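Local coordinates for protein succinate dehydrogenase subunit A (Mycolicibacterium smegmatis, PDB 7D6V) that probably oxidises succinate to fumarate on its bound FAD, as the flavoprotein subunit of a mycobacterial succinate dehydrogenase in the electron transport chain, at residues A187-L199 against G527-D539. Numbering follows the deposited sequence.
Sequences AFGYYRETGNFVL and GRVFNPGWHLAID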
loop_
_atom_site.group_PDB
_atom_site.type_symbol
_atom_site.label_atom_id
_atom_site.label_comp_id
_atom_site.label_asym_id
_atom_site.label_seq_id
_atom_site.Cartn_x
_atom_site.Cartn_y
_atom_site.Cartn_z
ATOM N N ALA A 187 1.779 30.261 -8.028
ATOM C CA ALA A 187 2.694 29.182 -8.368
ATOM C C ALA A 187 2.563 28.842 -9.844
ATOM O O ALA A 187 1.465 28.872 -10.403
ATOM C CB ALA A 187 2.423 27.936 -7.521
ATOM N N PHE A 188 3.690 28.519 -10.467
ATOM C CA PHE A 188 3.753 28.165 -11.876
ATOM C C PHE A 188 4.296 26.749 -12.013
ATOM O O PHE A 188 5.273 26.388 -11.355
ATOM C CB PHE A 188 4.635 29.156 -12.644
ATOM C CG PHE A 188 4.809 28.826 -14.097
ATOM C CD1 PHE A 188 3.902 29.282 -15.036
ATOM C CD2 PHE A 188 5.886 28.075 -14.526
ATOM C CE1 PHE A 188 4.064 28.985 -16.371
ATOM C CE2 PHE A 188 6.047 27.773 -15.859
ATOM C CZ PHE A 188 5.137 28.231 -16.781
ATOM N N GLY A 189 3.661 25.950 -12.861
ATOM C CA GLY A 189 4.106 24.590 -13.046
ATOM C C GLY A 189 3.589 24.013 -14.343
ATOM O O GLY A 189 3.061 24.728 -15.195
ATOM N N TYR A 190 3.735 22.699 -14.477
ATOM C CA TYR A 190 3.311 22.004 -15.682
ATOM C C TYR A 190 2.576 20.728 -15.307
ATOM O O TYR A 190 2.792 20.157 -14.236
ATOM C CB TYR A 190 4.503 21.669 -16.596
ATOM C CG TYR A 190 5.514 20.738 -15.968
ATOM C CD1 TYR A 190 6.583 21.236 -15.244
ATOM C CD2 TYR A 190 5.398 19.362 -16.099
ATOM C CE1 TYR A 190 7.505 20.392 -14.667
ATOM C CE2 TYR A 190 6.311 18.513 -15.522
ATOM C CZ TYR A 190 7.365 19.033 -14.810
ATOM O OH TYR A 190 8.284 18.192 -14.232
ATOM N N TYR A 191 1.708 20.289 -16.210
ATOM C CA TYR A 191 1.073 18.985 -16.095
ATOM C C TYR A 191 2.014 17.920 -16.633
ATOM O O TYR A 191 2.559 18.062 -17.729
ATOM C CB TYR A 191 -0.241 18.957 -16.870
ATOM C CG TYR A 191 -1.353 19.773 -16.261
ATOM C CD1 TYR A 191 -1.788 20.943 -16.862
ATOM C CD2 TYR A 191 -1.982 19.361 -15.098
ATOM C CE1 TYR A 191 -2.805 21.687 -16.316
ATOM C CE2 TYR A 191 -3.003 20.099 -14.546
ATOM C CZ TYR A 191 -3.411 21.259 -15.160
ATOM O OH TYR A 191 -4.430 21.999 -14.613
ATOM N N ARG A 192 2.209 16.852 -15.861
ATOM C CA ARG A 192 3.070 15.772 -16.328
ATOM C C ARG A 192 2.499 15.115 -17.575
ATOM O O ARG A 192 3.235 14.825 -18.520
ATOM C CB ARG A 192 3.274 14.734 -15.227
ATOM C CG ARG A 192 4.100 15.209 -14.056
ATOM C CD ARG A 192 4.489 14.039 -13.176
ATOM N NE ARG A 192 5.621 13.305 -13.727
ATOM C CZ ARG A 192 5.907 12.042 -13.435
ATOM N NH1 ARG A 192 5.142 11.363 -12.596
ATOM N NH2 ARG A 192 6.960 11.457 -13.985
ATOM N N GLU A 193 1.183 14.900 -17.607
ATOM C CA GLU A 193 0.574 14.133 -18.689
ATOM C C GLU A 193 0.753 14.818 -20.040
ATOM O O GLU A 193 1.095 14.172 -21.035
ATOM C CB GLU A 193 -0.908 13.912 -18.396
ATOM C CG GLU A 193 -1.722 13.511 -19.609
ATOM C CD GLU A 193 -3.210 13.580 -19.359
ATOM O OE1 GLU A 193 -3.608 14.081 -18.288
ATOM O OE2 GLU A 193 -3.982 13.130 -20.230
ATOM N N THR A 194 0.526 16.129 -20.095
ATOM C CA THR A 194 0.509 16.846 -21.360
ATOM C C THR A 194 1.677 17.798 -21.553
ATOM O O THR A 194 1.939 18.198 -22.691
ATOM C CB THR A 194 -0.797 17.641 -21.504
ATOM O OG1 THR A 194 -1.003 18.440 -20.335
ATOM C CG2 THR A 194 -1.974 16.703 -21.675
ATOM N N GLY A 195 2.380 18.167 -20.487
ATOM C CA GLY A 195 3.436 19.148 -20.597
ATOM C C GLY A 195 2.963 20.577 -20.716
ATOM O O GLY A 195 3.767 21.451 -21.054
ATOM N N ASN A 196 1.689 20.840 -20.449
ATOM C CA ASN A 196 1.123 22.172 -20.576
ATOM C C ASN A 196 1.271 22.938 -19.270
ATOM O O ASN A 196 1.304 22.354 -18.186
ATOM C CB ASN A 196 -0.350 22.091 -20.974
ATOM C CG ASN A 196 -0.538 21.751 -22.433
ATOM O OD1 ASN A 196 0.087 22.348 -23.306
ATOM N ND2 ASN A 196 -1.403 20.787 -22.706
ATOM N N PHE A 197 1.338 24.261 -19.381
ATOM C CA PHE A 197 1.699 25.119 -18.262
ATOM C C PHE A 197 0.462 25.648 -17.546
ATOM O O PHE A 197 -0.484 26.137 -18.181
ATOM C CB PHE A 197 2.576 26.275 -18.739
ATOM C CG PHE A 197 3.863 25.825 -19.357
ATOM C CD1 PHE A 197 4.610 24.824 -18.768
ATOM C CD2 PHE A 197 4.316 26.385 -20.535
ATOM C CE1 PHE A 197 5.785 24.398 -19.333
ATOM C CE2 PHE A 197 5.492 25.961 -21.105
ATOM C CZ PHE A 197 6.229 24.969 -20.503
ATOM N N VAL A 198 0.489 25.555 -16.222
ATOM C CA VAL A 198 -0.597 25.987 -15.358
ATOM C C VAL A 198 -0.056 27.006 -14.362
ATOM O O VAL A 198 1.021 26.825 -13.782
ATOM C CB VAL A 198 -1.257 24.788 -14.642
ATOM C CG1 VAL A 198 -0.235 23.993 -13.847
ATOM C CG2 VAL A 198 -2.391 25.254 -13.750
ATOM N N LEU A 199 -0.797 28.095 -14.196
ATOM C CA LEU A 199 -0.472 29.152 -13.253
ATOM C C LEU A 199 -1.592 29.262 -12.231
ATOM O O LEU A 199 -2.755 29.461 -12.597
ATOM C CB LEU A 199 -0.270 30.486 -13.970
ATOM C CG LEU A 199 -0.222 31.719 -13.069
ATOM C CD1 LEU A 199 1.027 31.711 -12.207
ATOM C CD2 LEU A 199 -0.297 32.982 -13.900
ATOM N N GLY A 527 9.512 15.066 -26.749
ATOM C CA GLY A 527 8.558 16.151 -26.655
ATOM C C GLY A 527 8.178 16.482 -25.229
ATOM O O GLY A 527 8.963 16.262 -24.304
ATOM N N ARG A 528 6.974 17.010 -25.037
ATOM C CA ARG A 528 6.511 17.428 -23.723
ATOM C C ARG A 528 5.470 16.493 -23.129
ATOM O O ARG A 528 4.990 16.749 -22.022
ATOM C CB ARG A 528 5.951 18.853 -23.793
ATOM C CG ARG A 528 7.007 19.928 -23.665
ATOM C CD ARG A 528 6.549 21.234 -24.273
ATOM N NE ARG A 528 5.510 21.873 -23.474
ATOM C CZ ARG A 528 5.049 23.099 -23.694
ATOM N NH1 ARG A 528 4.098 23.601 -22.923
ATOM N NH2 ARG A 528 5.541 23.821 -24.688
ATOM N N VAL A 529 5.116 15.412 -23.818
ATOM C CA VAL A 529 4.058 14.520 -23.359
ATOM C C VAL A 529 4.690 13.511 -22.405
ATOM O O VAL A 529 5.299 12.527 -22.826
ATOM C CB VAL A 529 3.343 13.842 -24.527
ATOM C CG1 VAL A 529 2.343 12.814 -24.020
ATOM C CG2 VAL A 529 2.657 14.880 -25.387
ATOM N N PHE A 530 4.530 13.776 -21.113
ATOM C CA PHE A 530 4.985 12.957 -19.986
ATOM C C PHE A 530 6.397 12.426 -20.251
ATOM O O PHE A 530 6.631 11.231 -20.416
ATOM C CB PHE A 530 3.996 11.824 -19.692
ATOM C CG PHE A 530 4.359 11.000 -18.487
ATOM C CD1 PHE A 530 4.131 11.512 -17.223
ATOM C CD2 PHE A 530 4.945 9.763 -18.591
ATOM C CE1 PHE A 530 4.448 10.794 -16.100
ATOM C CE2 PHE A 530 5.281 9.047 -17.463
ATOM C CZ PHE A 530 5.028 9.563 -16.218
ATOM N N ASN A 531 7.337 13.366 -20.352
ATOM C CA ASN A 531 8.721 13.079 -20.702
ATOM C C ASN A 531 9.573 13.057 -19.438
ATOM O O ASN A 531 9.971 14.124 -18.946
ATOM C CB ASN A 531 9.242 14.130 -21.685
ATOM C CG ASN A 531 10.558 13.744 -22.314
ATOM O OD1 ASN A 531 11.229 12.823 -21.863
ATOM N ND2 ASN A 531 10.943 14.462 -23.358
ATOM N N PRO A 532 9.882 11.886 -18.873
ATOM C CA PRO A 532 10.621 11.857 -17.600
ATOM C C PRO A 532 12.049 12.366 -17.692
ATOM O O PRO A 532 12.599 12.774 -16.663
ATOM C CB PRO A 532 10.582 10.377 -17.200
ATOM C CG PRO A 532 10.278 9.647 -18.444
ATOM C CD PRO A 532 9.481 10.543 -19.317
ATOM N N GLY A 533 12.672 12.359 -18.871
ATOM C CA GLY A 533 13.981 12.979 -18.998
ATOM C C GLY A 533 13.915 14.483 -18.820
ATOM O O GLY A 533 14.768 15.082 -18.159
ATOM N N TRP A 534 12.885 15.107 -19.388
ATOM C CA TRP A 534 12.644 16.529 -19.173
ATOM C C TRP A 534 12.364 16.821 -17.703
ATOM O O TRP A 534 12.862 17.809 -17.149
ATOM C CB TRP A 534 11.483 16.971 -20.064
ATOM C CG TRP A 534 11.051 18.389 -19.915
ATOM C CD1 TRP A 534 11.848 19.482 -19.791
ATOM C CD2 TRP A 534 9.704 18.870 -19.903
ATOM N NE1 TRP A 534 11.084 20.615 -19.690
ATOM C CE2 TRP A 534 9.762 20.266 -19.757
ATOM C CE3 TRP A 534 8.453 18.254 -20.000
ATOM C CZ2 TRP A 534 8.619 21.059 -19.702
ATOM C CZ3 TRP A 534 7.320 19.044 -19.942
ATOM C CH2 TRP A 534 7.411 20.429 -19.796
ATOM N N HIS A 535 11.576 15.963 -17.054
ATOM C CA HIS A 535 11.274 16.146 -15.639
ATOM C C HIS A 535 12.531 16.043 -14.787
ATOM O O HIS A 535 12.717 16.819 -13.842
ATOM C CB HIS A 535 10.237 15.115 -15.195
ATOM C CG HIS A 535 8.999 15.100 -16.036
ATOM N ND1 HIS A 535 8.127 14.032 -16.058
ATOM C CD2 HIS A 535 8.485 16.021 -16.884
ATOM C CE1 HIS A 535 7.132 14.296 -16.886
ATOM N NE2 HIS A 535 7.325 15.496 -17.398
ATOM N N LEU A 536 13.405 15.085 -15.102
ATOM C CA LEU A 536 14.665 14.960 -14.380
ATOM C C LEU A 536 15.553 16.177 -14.606
ATOM O O LEU A 536 16.206 16.662 -13.673
ATOM C CB LEU A 536 15.383 13.681 -14.806
ATOM C CG LEU A 536 16.668 13.330 -14.061
ATOM C CD1 LEU A 536 16.423 13.298 -12.564
ATOM C CD2 LEU A 536 17.212 12.007 -14.545
ATOM N N ALA A 537 15.595 16.680 -15.841
ATOM C CA ALA A 537 16.375 17.878 -16.127
ATOM C C ALA A 537 15.864 19.069 -15.331
ATOM O O ALA A 537 16.649 19.923 -14.904
ATOM C CB ALA A 537 16.342 18.181 -17.622
ATOM N N ILE A 538 14.549 19.153 -15.131
ATOM C CA ILE A 538 14.001 20.239 -14.325
ATOM C C ILE A 538 14.349 20.050 -12.851
ATOM O O ILE A 538 14.737 21.002 -12.168
ATOM C CB ILE A 538 12.482 20.353 -14.543
ATOM C CG1 ILE A 538 12.182 20.768 -15.981
ATOM C CG2 ILE A 538 11.874 21.354 -13.580
ATOM C CD1 ILE A 538 10.743 20.559 -16.375
ATOM N N ASP A 539 14.216 18.823 -12.337
ATOM C CA ASP A 539 14.517 18.548 -10.932
ATOM C C ASP A 539 15.990 18.741 -10.591
ATOM O O ASP A 539 16.321 18.981 -9.419
ATOM C CB ASP A 539 14.111 17.118 -10.572
ATOM C CG ASP A 539 12.616 16.900 -10.634
ATOM O OD1 ASP A 539 11.859 17.804 -10.220
ATOM O OD2 ASP A 539 12.195 15.812 -11.081
#
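The hairpin turn at R192-G195 runs antiparallel to R528-F530, with the CA atoms of E193 and F530, T194 and V529, and G195 and R528 each 4.7 Å apart. A β-hairpin of the FAD-binding domain, strands 184-191 and 197-200, thereby meets the start of helix 532-556, in the C-terminal family region of the flavoprotein. Glycine suits G195: its phi is positive and a CB would point at R528 O, whereas the bare CA can face R528 and the edge of the W534 ring.

Y190, W534 and H535 form an aromatic cluster; the Y190 side chain lies about 7 Å from the bound FAD. Y190 CE1 meets I538 CD1 at 3.7 Å, while the six-membered ring of W534 meets the Y190 ring obliquely, centroids 4.9 Å apart. W534, whose NE1 donates to V468 O, is sandwiched between I538 CD1 and R528 CG. R192 presents a flat guanidinium to F530: F530 CE1 sits over its centre, 3.3 Å from R192 CZ, with the planes 50° apart. R192 NH1 also makes a long, weak ion pair with E171, and H535 ND1 lies at the guanidinium's edge.

R528, bent at chi3 (71°), lays its guanidinium flat on F197, a cation-pi stack with planes 22° apart. Side-on, R528 NH1 (2.9 Å) and NE (3.0 Å) both donate to G195 O in bent bonds, from one face of its plane.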